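Local coordinates for glutamine synthetase (Streptomyces coelicolor, PDB 4BAX), which belongs to the glutamine synthetase family of multi-subunit enzymes, joining a small beta-grasp domain to a larger catalytic domain that contains a curved mixed sheet, at residues Ala105-Val110 against Phe235-Met240; Asp245-Ala250 against Gly310-Arg315; Ala135-Tyr140 against Gly224-Ala229; Gln115-Phe120 against Trp181-Gly186. All coordinates share one frame; numbering follows the deposited sequence.

Contact 1: Ala105-Val110 against Phe235-Met240; sequences AAQEPV and FSTKAM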
loop_
_atom_site.group_PDB
_atom_site.type_symbol
_atom_site.label_atom_id
_atom_site.label_comp_id
_atom_site.label_asym_id
_atom_site.label_seq_id
_atom_site.Cartn_x
_atom_site.Cartn_y
_atom_site.Cartn_z
ATOM N N ALA A 105 39.913 -27.285 40.469
ATOM C CA ALA A 105 38.629 -27.584 41.091
ATOM C C ALA A 105 38.626 -27.266 42.581
ATOM O O ALA A 105 37.584 -26.910 43.130
ATOM C CB ALA A 105 38.238 -29.033 40.847
ATOM N N ALA A 106 39.806 -27.325 43.202
ATOM C CA ALA A 106 39.966 -27.048 44.631
ATOM C C ALA A 106 39.613 -25.603 45.039
ATOM O O ALA A 106 39.098 -25.387 46.147
ATOM C CB ALA A 106 41.399 -27.385 45.070
ATOM N N GLN A 107 39.876 -24.628 44.157
ATOM C CA GLN A 107 39.536 -23.220 44.420
ATOM C C GLN A 107 38.041 -22.947 44.264
ATOM O O GLN A 107 37.524 -21.911 44.709
ATOM C CB GLN A 107 40.374 -22.274 43.569
ATOM C CG GLN A 107 41.857 -22.400 43.835
ATOM C CD GLN A 107 42.676 -21.306 43.182
ATOM O OE1 GLN A 107 42.412 -20.112 43.358
ATOM N NE2 GLN A 107 43.700 -21.711 42.437
ATOM N N GLU A 108 37.362 -23.895 43.627
ATOM C CA GLU A 108 35.918 -23.844 43.411
ATOM C C GLU A 108 35.448 -22.555 42.710
ATOM O O GLU A 108 34.602 -21.818 43.231
ATOM C CB GLU A 108 35.176 -24.050 44.729
ATOM C CG GLU A 108 35.668 -25.305 45.445
ATOM C CD GLU A 108 34.809 -25.698 46.626
ATOM O OE1 GLU A 108 33.918 -24.901 47.008
ATOM O OE2 GLU A 108 35.053 -26.791 47.186
ATOM N N PRO A 109 35.965 -22.307 41.500
ATOM C CA PRO A 109 35.555 -21.092 40.794
ATOM C C PRO A 109 34.076 -21.143 40.409
ATOM O O PRO A 109 33.571 -22.202 40.027
ATOM C CB PRO A 109 36.451 -21.102 39.553
ATOM C CG PRO A 109 36.769 -22.553 39.330
ATOM C CD PRO A 109 36.882 -23.141 40.699
ATOM N N VAL A 110 33.404 -19.998 40.507
ATOM C CA VAL A 110 31.989 -19.877 40.183
ATOM C C VAL A 110 31.800 -18.630 39.310
ATOM O O VAL A 110 32.504 -17.625 39.471
ATOM C CB VAL A 110 31.153 -19.772 41.469
ATOM C CG1 VAL A 110 29.703 -19.477 41.163
ATOM C CG2 VAL A 110 31.277 -21.056 42.283
ATOM N N PHE A 235 32.922 -13.354 38.996
ATOM C CA PHE A 235 33.814 -14.444 39.330
ATOM C C PHE A 235 34.275 -14.455 40.778
ATOM O O PHE A 235 34.612 -13.401 41.332
ATOM C CB PHE A 235 35.018 -14.410 38.403
ATOM C CG PHE A 235 36.159 -15.225 38.885
ATOM C CD1 PHE A 235 36.139 -16.599 38.779
ATOM C CD2 PHE A 235 37.258 -14.609 39.475
ATOM C CE1 PHE A 235 37.206 -17.352 39.224
ATOM C CE2 PHE A 235 38.330 -15.359 39.930
ATOM C CZ PHE A 235 38.305 -16.733 39.802
ATOM N N SER A 236 34.323 -15.649 41.365
ATOM C CA SER A 236 34.849 -15.827 42.717
ATOM C C SER A 236 35.369 -17.247 42.905
ATOM O O SER A 236 34.994 -18.177 42.186
ATOM C CB SER A 236 33.793 -15.497 43.801
ATOM O OG SER A 236 32.817 -16.532 43.962
ATOM N N THR A 237 36.211 -17.393 43.919
ATOM C CA THR A 237 36.703 -18.680 44.358
ATOM C C THR A 237 36.276 -18.751 45.811
ATOM O O THR A 237 35.790 -17.751 46.345
ATOM C CB THR A 237 38.238 -18.770 44.292
ATOM O OG1 THR A 237 38.811 -17.741 45.121
ATOM C CG2 THR A 237 38.748 -18.664 42.839
ATOM N N LYS A 238 36.470 -19.905 46.455
ATOM C CA LYS A 238 36.061 -20.088 47.848
ATOM C C LYS A 238 36.772 -19.044 48.724
ATOM O O LYS A 238 36.151 -18.418 49.597
ATOM C CB LYS A 238 36.395 -21.499 48.319
ATOM C CG LYS A 238 35.842 -21.871 49.691
ATOM C CD LYS A 238 36.334 -23.259 50.149
ATOM C CE LYS A 238 37.868 -23.317 50.281
ATOM N NZ LYS A 238 38.446 -22.557 51.444
ATOM N N ALA A 239 38.061 -18.835 48.444
ATOM C CA ALA A 239 38.868 -17.842 49.146
ATOM C C ALA A 239 38.351 -16.411 48.952
ATOM O O ALA A 239 38.298 -15.616 49.898
ATOM C CB ALA A 239 40.325 -17.941 48.703
ATOM N N MET A 240 37.940 -16.090 47.736
ATOM C CA MET A 240 37.394 -14.770 47.453
ATOM C C MET A 240 36.069 -14.541 48.193
ATOM O O MET A 240 35.791 -13.450 48.686
ATOM C CB MET A 240 37.231 -14.577 45.950
ATOM C CG MET A 240 38.569 -14.476 45.239
ATOM S SD MET A 240 38.417 -14.629 43.451
ATOM C CE MET A 240 37.701 -13.014 43.052
HETATM O O HOH W 1 41.317 -19.281 45.536
#
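V110 and S236 pair as an antiparallel hydrogen-bonded couple, a worked example of how a strand pairing can begin just where one segment leaves a turn and the other runs on into a helix. The backbone bonds come first. V110 N donates to S236 O at 2.9 Å, and S236 N returns a longer bond of 3.3 Å to V110 O. Beyond this pair, K238 N reaches Q107 O at 2.9 Å with an N-H...O angle of 166°, and P109 CA adds a CA-H...O contact of 3.3 Å to S236 O.

A second group of bonds gathers round T237, which caps the helix that follows. Its OG1 sits between the backbone N and the carbonyl carbon (chi1 59°), a rotation from which it accepts M240 N at 3.2 Å. The same hydroxyl donates to a water 3.0 Å from OG1, and this water in turn donates to Q107 OE1. The side chains of Q107 and T237 run side by side in the same direction, and the Q107 amide is gripped at its other atom too, NE2 donating to C335 O.

Apolar contact is slight: P109 CB comes to the edge of the F235 ring, 3.8 Å from CE1. R241 ties both sides together, bonding to S236 OG and E108 O. Helix 323-341 covers Q107, P109, F235 and T237 through L338, V331 and C334, while strand 312-314 pairs with F235 and helix 244-253 packs on M240.

Contact 2: Asp245-Ala250 against Gly310-Arg315; sequences DAIITA and GYIEDR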
loop_
_atom_site.group_PDB
_atom_site.type_symbol
_atom_site.label_atom_id
_atom_site.label_comp_id
_atom_site.label_asym_id
_atom_site.label_seq_id
_atom_site.Cartn_x
_atom_site.Cartn_y
_atom_site.Cartn_z
ATOM N N ASP A 245 41.535 -10.288 50.800
ATOM C CA ASP A 245 42.900 -10.332 50.284
ATOM C C ASP A 245 42.941 -11.087 48.951
ATOM O O ASP A 245 43.642 -10.692 48.012
ATOM C CB ASP A 245 43.846 -10.957 51.313
ATOM C CG ASP A 245 44.319 -9.943 52.357
ATOM O OD1 ASP A 245 44.175 -8.715 52.130
ATOM O OD2 ASP A 245 44.852 -10.378 53.404
ATOM N N ALA A 246 42.161 -12.164 48.890
ATOM C CA ALA A 246 42.046 -12.963 47.680
ATOM C C ALA A 246 41.400 -12.152 46.555
ATOM O O ALA A 246 41.790 -12.274 45.395
ATOM C CB ALA A 246 41.245 -14.238 47.969
ATOM N N ILE A 247 40.446 -11.296 46.913
ATOM C CA ILE A 247 39.768 -10.415 45.951
ATOM C C ILE A 247 40.750 -9.459 45.295
ATOM O O ILE A 247 40.753 -9.304 44.078
ATOM C CB ILE A 247 38.649 -9.588 46.643
ATOM C CG1 ILE A 247 37.507 -10.481 47.142
ATOM C CG2 ILE A 247 38.113 -8.507 45.710
ATOM C CD1 ILE A 247 36.356 -10.623 46.177
ATOM N N ILE A 248 41.611 -8.842 46.099
ATOM C CA ILE A 248 42.626 -7.940 45.568
ATOM C C ILE A 248 43.628 -8.670 44.695
ATOM O O ILE A 248 44.010 -8.163 43.643
ATOM C CB ILE A 248 43.351 -7.165 46.695
ATOM C CG1 ILE A 248 42.325 -6.379 47.513
ATOM C CG2 ILE A 248 44.379 -6.197 46.130
ATOM C CD1 ILE A 248 41.412 -5.500 46.647
ATOM N N THR A 249 44.022 -9.875 45.101
ATOM C CA THR A 249 44.974 -10.658 44.315
ATOM C C THR A 249 44.403 -10.986 42.938
ATOM O O THR A 249 45.077 -10.814 41.912
ATOM C CB THR A 249 45.333 -11.997 45.030
ATOM O OG1 THR A 249 45.712 -11.753 46.394
ATOM C CG2 THR A 249 46.463 -12.723 44.308
ATOM N N ALA A 250 43.137 -11.403 42.911
ATOM C CA ALA A 250 42.490 -11.723 41.655
ATOM C C ALA A 250 42.436 -10.481 40.758
ATOM O O ALA A 250 42.898 -10.541 39.615
ATOM C CB ALA A 250 41.083 -12.308 41.899
ATOM N N GLY A 310 33.447 -11.618 48.762
ATOM C CA GLY A 310 32.576 -11.531 47.603
ATOM C C GLY A 310 33.157 -12.055 46.302
ATOM O O GLY A 310 33.701 -13.165 46.244
ATOM N N TYR A 311 32.971 -11.271 45.241
ATOM C CA TYR A 311 33.403 -11.619 43.878
ATOM C C TYR A 311 33.922 -10.360 43.215
ATOM O O TYR A 311 33.817 -9.268 43.774
ATOM C CB TYR A 311 32.215 -12.166 43.070
ATOM C CG TYR A 311 31.069 -11.173 42.958
ATOM C CD1 TYR A 311 30.193 -10.981 44.032
ATOM C CD2 TYR A 311 30.902 -10.367 41.833
ATOM C CE1 TYR A 311 29.150 -10.054 43.968
ATOM C CE2 TYR A 311 29.844 -9.433 41.760
ATOM C CZ TYR A 311 28.973 -9.278 42.838
ATOM O OH TYR A 311 27.916 -8.371 42.820
ATOM N N ILE A 312 34.416 -10.501 41.992
ATOM C CA ILE A 312 34.769 -9.333 41.200
ATOM C C ILE A 312 34.008 -9.400 39.885
ATOM O O ILE A 312 33.618 -10.484 39.436
ATOM C CB ILE A 312 36.299 -9.218 40.936
ATOM C CG1 ILE A 312 36.809 -10.414 40.135
ATOM C CG2 ILE A 312 37.074 -9.065 42.240
ATOM C CD1 ILE A 312 38.302 -10.348 39.819
ATOM N N GLU A 313 33.840 -8.244 39.252
ATOM C CA GLU A 313 33.094 -8.149 38.013
ATOM C C GLU A 313 34.021 -7.678 36.910
ATOM O O GLU A 313 34.593 -6.591 36.978
ATOM C CB GLU A 313 31.933 -7.168 38.184
ATOM C CG GLU A 313 31.225 -6.824 36.882
ATOM C CD GLU A 313 30.215 -5.697 37.054
ATOM O OE1 GLU A 313 30.640 -4.518 37.112
ATOM O OE2 GLU A 313 28.996 -5.988 37.097
ATOM N N ASP A 314 34.168 -8.518 35.894
ATOM C CA ASP A 314 34.944 -8.161 34.726
ATOM C C ASP A 314 34.012 -7.561 33.688
ATOM O O ASP A 314 33.149 -8.266 33.140
ATOM C CB ASP A 314 35.639 -9.402 34.161
ATOM C CG ASP A 314 36.692 -9.060 33.110
ATOM O OD1 ASP A 314 36.635 -7.937 32.565
ATOM O OD2 ASP A 314 37.573 -9.908 32.813
ATOM N N ARG A 315 34.187 -6.261 33.426
ATOM C CA ARG A 315 33.283 -5.530 32.539
ATOM C C ARG A 315 33.755 -5.518 31.068
ATOM O O ARG A 315 33.069 -4.971 30.204
ATOM C CB ARG A 315 33.096 -4.100 33.054
ATOM C CG ARG A 315 32.648 -4.028 34.514
ATOM C CD ARG A 315 32.626 -2.590 35.036
ATOM N NE ARG A 315 31.656 -1.783 34.300
ATOM C CZ ARG A 315 30.346 -1.746 34.564
ATOM N NH1 ARG A 315 29.843 -2.446 35.583
ATOM N NH2 ARG A 315 29.534 -0.983 33.831
#
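I247 lays its CD1 methyl over one face of the G310-Y311 peptide, 3.5 Å from G310 C and 3.6 Å from Y311 N, almost straight above the plane. The other flat groups of segment 310-315 turn elsewhere. Y311 starts its side chain away from the helix and packs it on P301, N234 and S236. Within 310-315, E313 OE1 lies at the edge of the R315 guanidinium, in its plane, 2.7 Å from R315 NH1 in a salt bridge; NH1 meets this oxygen from above the carboxylate plane, and R299 is its second partner.

The rest is aliphatic and illustrates how a branched residue can serve two neighbours at once. I312 points its side chain at helix 244-253 and divides it. CG1 lies between the backbone N and the carbonyl carbon (chi1 62°), and the extended chain beyond it carries CD1 to A250 CB at 4.0 Å. The other branch, CG2, meets I247 CG2 at 3.7 Å, the two isoleucines sliding past each other in opposite directions. I247 and A250 are three positions apart, which brings both to the same side of the helix. M240 and L254 add to this buried patch.

G310 holds backbone angles that suit glycine, and its N-H, like that of I312, is probably bonded on the neighbouring segment, to M240 and F235 respectively. What the helix brings to the contact is carbon. The contact therefore rests on fit and burial, without directional bonds, where helix 244-253 packs beside strand 312-314.

Contact 3: Ala135-Tyr140 against Gly224-Ala229; sequences AAQGGY and GDWNGA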
loop_
_atom_site.group_PDB
_atom_site.type_symbol
_atom_site.label_atom_id
_atom_site.label_comp_id
_atom_site.label_asym_id
_atom_site.label_seq_id
_atom_site.Cartn_x
_atom_site.Cartn_y
_atom_site.Cartn_z
ATOM N N ALA A 135 14.477 8.816 20.097
ATOM C CA ALA A 135 14.963 9.807 21.038
ATOM C C ALA A 135 16.214 9.247 21.719
ATOM O O ALA A 135 16.430 8.020 21.752
ATOM C CB ALA A 135 13.895 10.112 22.062
ATOM N N ALA A 136 17.037 10.147 22.254
ATOM C CA ALA A 136 18.317 9.762 22.833
ATOM C C ALA A 136 18.073 8.913 24.063
ATOM O O ALA A 136 16.974 8.888 24.612
ATOM C CB ALA A 136 19.136 11.001 23.197
ATOM N N GLN A 137 19.107 8.209 24.481
ATOM C CA GLN A 137 18.996 7.247 25.562
ATOM C C GLN A 137 18.664 7.939 26.887
ATOM O O GLN A 137 18.972 9.138 27.054
ATOM C CB GLN A 137 20.271 6.415 25.666
ATOM C CG GLN A 137 20.417 5.482 24.482
ATOM C CD GLN A 137 21.784 4.859 24.408
ATOM O OE1 GLN A 137 21.995 3.871 23.693
ATOM N NE2 GLN A 137 22.732 5.431 25.149
ATOM N N GLY A 138 18.002 7.198 27.787
ATOM C CA GLY A 138 17.628 7.690 29.100
ATOM C C GLY A 138 16.359 7.054 29.638
ATOM O O GLY A 138 16.325 6.642 30.803
ATOM N N GLY A 139 15.345 6.910 28.785
ATOM C CA GLY A 139 14.081 6.322 29.183
ATOM C C GLY A 139 13.885 4.848 28.849
ATOM O O GLY A 139 12.865 4.283 29.229
ATOM N N TYR A 140 14.799 4.251 28.087
ATOM C CA TYR A 140 14.702 2.819 27.729
ATOM C C TYR A 140 15.065 1.824 28.844
ATOM O O TYR A 140 14.462 0.764 28.986
ATOM C CB TYR A 140 15.453 2.502 26.423
ATOM C CG TYR A 140 15.200 3.548 25.361
ATOM C CD1 TYR A 140 13.957 3.647 24.734
ATOM C CD2 TYR A 140 16.197 4.452 24.996
ATOM C CE1 TYR A 140 13.717 4.643 23.777
ATOM C CE2 TYR A 140 15.970 5.440 24.046
ATOM C CZ TYR A 140 14.735 5.535 23.430
ATOM O OH TYR A 140 14.548 6.535 22.482
ATOM N N GLY A 224 28.205 5.145 17.331
ATOM C CA GLY A 224 27.917 6.379 18.027
ATOM C C GLY A 224 27.739 6.265 19.525
ATOM O O GLY A 224 28.325 5.405 20.174
ATOM N N ASP A 225 26.864 7.096 20.066
ATOM C CA ASP A 225 26.694 7.154 21.508
ATOM C C ASP A 225 25.708 6.109 21.989
ATOM O O ASP A 225 25.443 5.999 23.186
ATOM C CB ASP A 225 26.233 8.545 21.928
ATOM C CG ASP A 225 27.361 9.556 21.888
ATOM O OD1 ASP A 225 28.537 9.140 22.044
ATOM O OD2 ASP A 225 27.071 10.766 21.749
ATOM N N TRP A 226 25.148 5.359 21.046
ATOM C CA TRP A 226 24.271 4.238 21.376
ATOM C C TRP A 226 25.050 3.130 22.091
ATOM O O TRP A 226 26.171 2.786 21.725
ATOM C CB TRP A 226 23.554 3.728 20.116
ATOM C CG TRP A 226 22.836 4.846 19.418
ATOM C CD1 TRP A 226 23.286 5.591 18.364
ATOM C CD2 TRP A 226 21.553 5.374 19.760
ATOM N NE1 TRP A 226 22.350 6.544 18.023
ATOM C CE2 TRP A 226 21.276 6.427 18.865
ATOM C CE3 TRP A 226 20.610 5.054 20.729
ATOM C CZ2 TRP A 226 20.101 7.156 18.919
ATOM C CZ3 TRP A 226 19.439 5.784 20.777
ATOM C CH2 TRP A 226 19.195 6.818 19.879
ATOM N N ASN A 227 24.428 2.564 23.113
ATOM C CA ASN A 227 25.103 1.622 23.994
ATOM C C ASN A 227 25.563 0.329 23.334
ATOM O O ASN A 227 24.836 -0.290 22.551
ATOM C CB ASN A 227 24.236 1.303 25.212
ATOM C CG ASN A 227 24.759 1.947 26.477
ATOM O OD1 ASN A 227 25.189 3.110 26.476
ATOM N ND2 ASN A 227 24.696 1.210 27.576
ATOM N N GLY A 228 26.757 -0.104 23.713
ATOM C CA GLY A 228 27.270 -1.390 23.284
ATOM C C GLY A 228 26.637 -2.551 24.037
ATOM O O GLY A 228 25.975 -2.363 25.068
ATOM N N ALA A 229 26.795 -3.754 23.493
ATOM C CA ALA A 229 26.289 -4.947 24.151
ATOM C C ALA A 229 27.446 -5.742 24.755
ATOM O O ALA A 229 28.364 -6.164 24.036
ATOM C CB ALA A 229 25.461 -5.798 23.167
#
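Q137 and W226 both place CG anti to the carbonyl carbon (chi1 -69° and -54°), and Q137 then runs extended toward the other loop, bringing its amide beside the indole. Two loops of the catalytic domain meet here at the surface, one before helix 152-164, the other leading into strand 231-236. The contact exemplifies a general device: where strands are lacking, a side-chain amide can stand in for a peptide and bind a passing backbone.

The Q137 carbonyl does this work. Its OE1 accepts N227 N at 2.8 Å, on a lone pair in the carbonyl plane, with an N-H...O angle of 157°. The aliphatic part of the chain touches the indole on the way, CG lying 3.8 Å from both CE3 and CZ3 of W226. Amide and indole stand at right angles, and OE1 comes 3.5 Å from W226 CE3 in an oblique approach. At the far end of the ring system, A135 O lies near the indole plane at the edge, 3.5 Å from W226 CH2, against the ring's polarised C-H rim; the same oxygen accepts a hydrogen bond from Y140 OH.

Other residues contact both loops. F128 meets the W226 indole edge-to-face, K220 NZ bonds to the carbonyls of G224 and W226, and V176 touches Q137 and N227. On the side of 135-140, G138 O accepts a bond from R21 of a second subunit, which places this loop at a subunit interface. Beside the main bond, the amides of Q137 and N227 lie nearly perpendicular, with Q137 NE2 3.6 Å from N227 OD1.

Contact 4: Gln115-Phe120 against Trp181-Gly186; sequences QEYTFF and WEFQVG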
loop_
_atom_site.group_PDB
_atom_site.type_symbol
_atom_site.label_atom_id
_atom_site.label_comp_id
_atom_site.label_asym_id
_atom_site.label_seq_id
_atom_site.Cartn_x
_atom_site.Cartn_y
_atom_site.Cartn_z
ATOM N N GLN A 115 24.246 -11.355 30.153
ATOM C CA GLN A 115 24.320 -11.481 28.712
ATOM C C GLN A 115 23.410 -10.508 28.022
ATOM O O GLN A 115 22.185 -10.563 28.149
ATOM C CB GLN A 115 23.940 -12.903 28.299
ATOM C CG GLN A 115 23.716 -13.077 26.801
ATOM C CD GLN A 115 25.020 -13.163 25.982
ATOM O OE1 GLN A 115 25.774 -14.165 26.045
ATOM N NE2 GLN A 115 25.272 -12.122 25.184
ATOM N N GLU A 116 24.031 -9.607 27.275
ATOM C CA GLU A 116 23.280 -8.589 26.577
ATOM C C GLU A 116 23.067 -8.949 25.105
ATOM O O GLU A 116 23.856 -9.690 24.502
ATOM C CB GLU A 116 23.983 -7.230 26.711
ATOM C CG GLU A 116 24.050 -6.729 28.164
ATOM C CD GLU A 116 24.739 -5.367 28.314
ATOM O OE1 GLU A 116 25.489 -4.961 27.392
ATOM O OE2 GLU A 116 24.499 -4.692 29.352
ATOM N N TYR A 117 21.997 -8.406 24.532
ATOM C CA TYR A 117 21.697 -8.605 23.129
ATOM C C TYR A 117 20.784 -7.501 22.652
ATOM O O TYR A 117 20.080 -6.891 23.461
ATOM C CB TYR A 117 21.055 -9.969 22.896
ATOM C CG TYR A 117 19.775 -10.177 23.696
ATOM C CD1 TYR A 117 19.815 -10.549 25.037
ATOM C CD2 TYR A 117 18.531 -9.995 23.116
ATOM C CE1 TYR A 117 18.659 -10.736 25.764
ATOM C CE2 TYR A 117 17.368 -10.185 23.850
ATOM C CZ TYR A 117 17.440 -10.557 25.165
ATOM O OH TYR A 117 16.273 -10.742 25.873
ATOM N N THR A 118 20.737 -7.305 21.338
ATOM C CA THR A 118 19.900 -6.271 20.732
ATOM C C THR A 118 18.988 -6.878 19.672
ATOM O O THR A 118 19.454 -7.659 18.830
ATOM C CB THR A 118 20.774 -5.138 20.118
ATOM O OG1 THR A 118 21.829 -4.787 21.038
ATOM C CG2 THR A 118 19.931 -3.898 19.807
ATOM N N PHE A 119 17.702 -6.526 19.715
ATOM C CA PHE A 119 16.749 -6.965 18.685
ATOM C C PHE A 119 16.848 -6.189 17.375
ATOM O O PHE A 119 16.979 -4.955 17.371
ATOM C CB PHE A 119 15.303 -6.910 19.189
ATOM C CG PHE A 119 14.959 -8.000 20.147
ATOM C CD1 PHE A 119 15.277 -9.306 19.863
ATOM C CD2 PHE A 119 14.346 -7.706 21.375
ATOM C CE1 PHE A 119 14.970 -10.319 20.776
ATOM C CE2 PHE A 119 14.047 -8.708 22.290
ATOM C CZ PHE A 119 14.359 -10.018 21.987
ATOM N N PHE A 120 16.693 -6.906 16.266
ATOM C CA PHE A 120 16.698 -6.273 14.955
ATOM C C PHE A 120 15.525 -6.797 14.147
ATOM O O PHE A 120 15.123 -7.954 14.292
ATOM C CB PHE A 120 18.005 -6.567 14.210
ATOM C CG PHE A 120 19.074 -5.530 14.410
ATOM C CD1 PHE A 120 19.713 -5.393 15.641
ATOM C CD2 PHE A 120 19.427 -4.664 13.373
ATOM C CE1 PHE A 120 20.696 -4.415 15.833
ATOM C CE2 PHE A 120 20.423 -3.685 13.554
ATOM C CZ PHE A 120 21.054 -3.567 14.793
ATOM N N TRP A 181 18.478 -5.769 25.582
ATOM C CA TRP A 181 18.044 -6.522 26.744
ATOM C C TRP A 181 19.194 -7.305 27.356
ATOM O O TRP A 181 20.257 -7.484 26.729
ATOM C CB TRP A 181 16.919 -7.484 26.354
ATOM C CG TRP A 181 15.648 -6.818 25.929
ATOM C CD1 TRP A 181 15.343 -6.370 24.679
ATOM C CD2 TRP A 181 14.514 -6.519 26.749
ATOM N NE1 TRP A 181 14.085 -5.817 24.664
ATOM C CE2 TRP A 181 13.554 -5.900 25.924
ATOM C CE3 TRP A 181 14.211 -6.724 28.096
ATOM C CZ2 TRP A 181 12.318 -5.482 26.403
ATOM C CZ3 TRP A 181 12.974 -6.306 28.568
ATOM C CH2 TRP A 181 12.045 -5.699 27.724
ATOM N N GLU A 182 18.956 -7.768 28.584
ATOM C CA GLU A 182 19.918 -8.580 29.310
ATOM C C GLU A 182 19.247 -9.706 30.076
ATOM O O GLU A 182 18.129 -9.550 30.566
ATOM C CB GLU A 182 20.708 -7.710 30.279
ATOM C CG GLU A 182 21.870 -8.399 30.950
ATOM C CD GLU A 182 22.455 -7.551 32.078
ATOM O OE1 GLU A 182 23.112 -6.519 31.763
ATOM O OE2 GLU A 182 22.250 -7.898 33.269
ATOM N N PHE A 183 19.924 -10.850 30.141
ATOM C CA PHE A 183 19.577 -11.920 31.076
ATOM C C PHE A 183 20.838 -12.388 31.801
ATOM O O PHE A 183 21.930 -12.354 31.238
ATOM C CB PHE A 183 18.808 -13.071 30.393
ATOM C CG PHE A 183 19.635 -13.870 29.405
ATOM C CD1 PHE A 183 20.447 -14.916 29.826
ATOM C CD2 PHE A 183 19.618 -13.559 28.056
ATOM C CE1 PHE A 183 21.219 -15.645 28.910
ATOM C CE2 PHE A 183 20.387 -14.285 27.150
ATOM C CZ PHE A 183 21.182 -15.332 27.584
ATOM N N GLN A 184 20.693 -12.803 33.053
ATOM C CA GLN A 184 21.852 -13.160 33.869
ATOM C C GLN A 184 21.861 -14.658 34.143
ATOM O O GLN A 184 20.873 -15.200 34.655
ATOM C CB GLN A 184 21.839 -12.368 35.181
ATOM C CG GLN A 184 21.873 -10.849 34.983
ATOM C CD GLN A 184 20.558 -10.199 35.383
ATOM O OE1 GLN A 184 19.892 -10.667 36.305
ATOM N NE2 GLN A 184 20.174 -9.118 34.693
ATOM N N VAL A 185 22.979 -15.313 33.827
ATOM C CA VAL A 185 23.127 -16.733 34.076
ATOM C C VAL A 185 24.130 -16.960 35.198
ATOM O O VAL A 185 25.264 -16.466 35.150
ATOM C CB VAL A 185 23.604 -17.486 32.833
ATOM C CG1 VAL A 185 23.531 -18.993 33.086
ATOM C CG2 VAL A 185 22.765 -17.119 31.648
ATOM N N GLY A 186 23.723 -17.749 36.185
ATOM C CA GLY A 186 24.587 -18.064 37.302
ATOM C C GLY A 186 23.870 -17.861 38.628
ATOM O O GLY A 186 22.688 -17.527 38.663
#
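An antiparallel ladder in the curved sheet of the glutamine synthetase catalytic domain joins Q115 to F183, E116 to E182 and Y117 to W181. The outer two couples are hydrogen-bonded: Q115 N to F183 O at 2.7 Å and W181 N to Y117 O at 2.9 Å, each with its return bond. The central pair is non-hydrogen-bonded, E116 CA lying 4.3 Å from E182 CA.

The two faces differ sharply. On one, E116 OE2 and E182 OE1 come within 3.3 Å, with E175 close by, a gathering of carboxylates reminiscent of the acidic face that holds metal ions in relatives, though no metal is modelled on them here; E116 OE1 is bonded to G230 N.

The opposite face is aromatic and covered by helices 152-164 and 190-210. Q115 CB lies over the F183 ring, 3.9 Å from its centroid, as a CH-pi contact. A chi1 of 58° turns the Y117 ring across the neighbouring strand, where W181 CA lies over one face and W181 CB is 3.3 Å from Y117 CZ. F119 completes the cluster of three aromatics. The W181 indole, its NE1 bonded to F150 O, meets F119 obliquely, F119 CE2 lying 3.6 Å from W181 CD1.

How the contacts relate
Contacts 1, 2 and 4 are buried and reach one sheet, whereas contact 3 lies at the surface between loops and beside another subunit. Contacts 1 and 2 adjoin: strands 231-236 and 312-314 are neighbours, probably bonded through F235 O and I312 N, and helices 238-242 and 244-253 follow each other. Contact 4 shares strand 110-121 with contact 1, though their centres are about 25 Å apart. It meets contact 3 where A229 CA packs on E116 OE1. Chemistry follows place: mainly backbone bonds, a helix cap and a water in contact 1, aliphatic fit in contact 2, one side-chain-to-backbone bond in contact 3, and ladder, aromatics and carboxylates in contact 4.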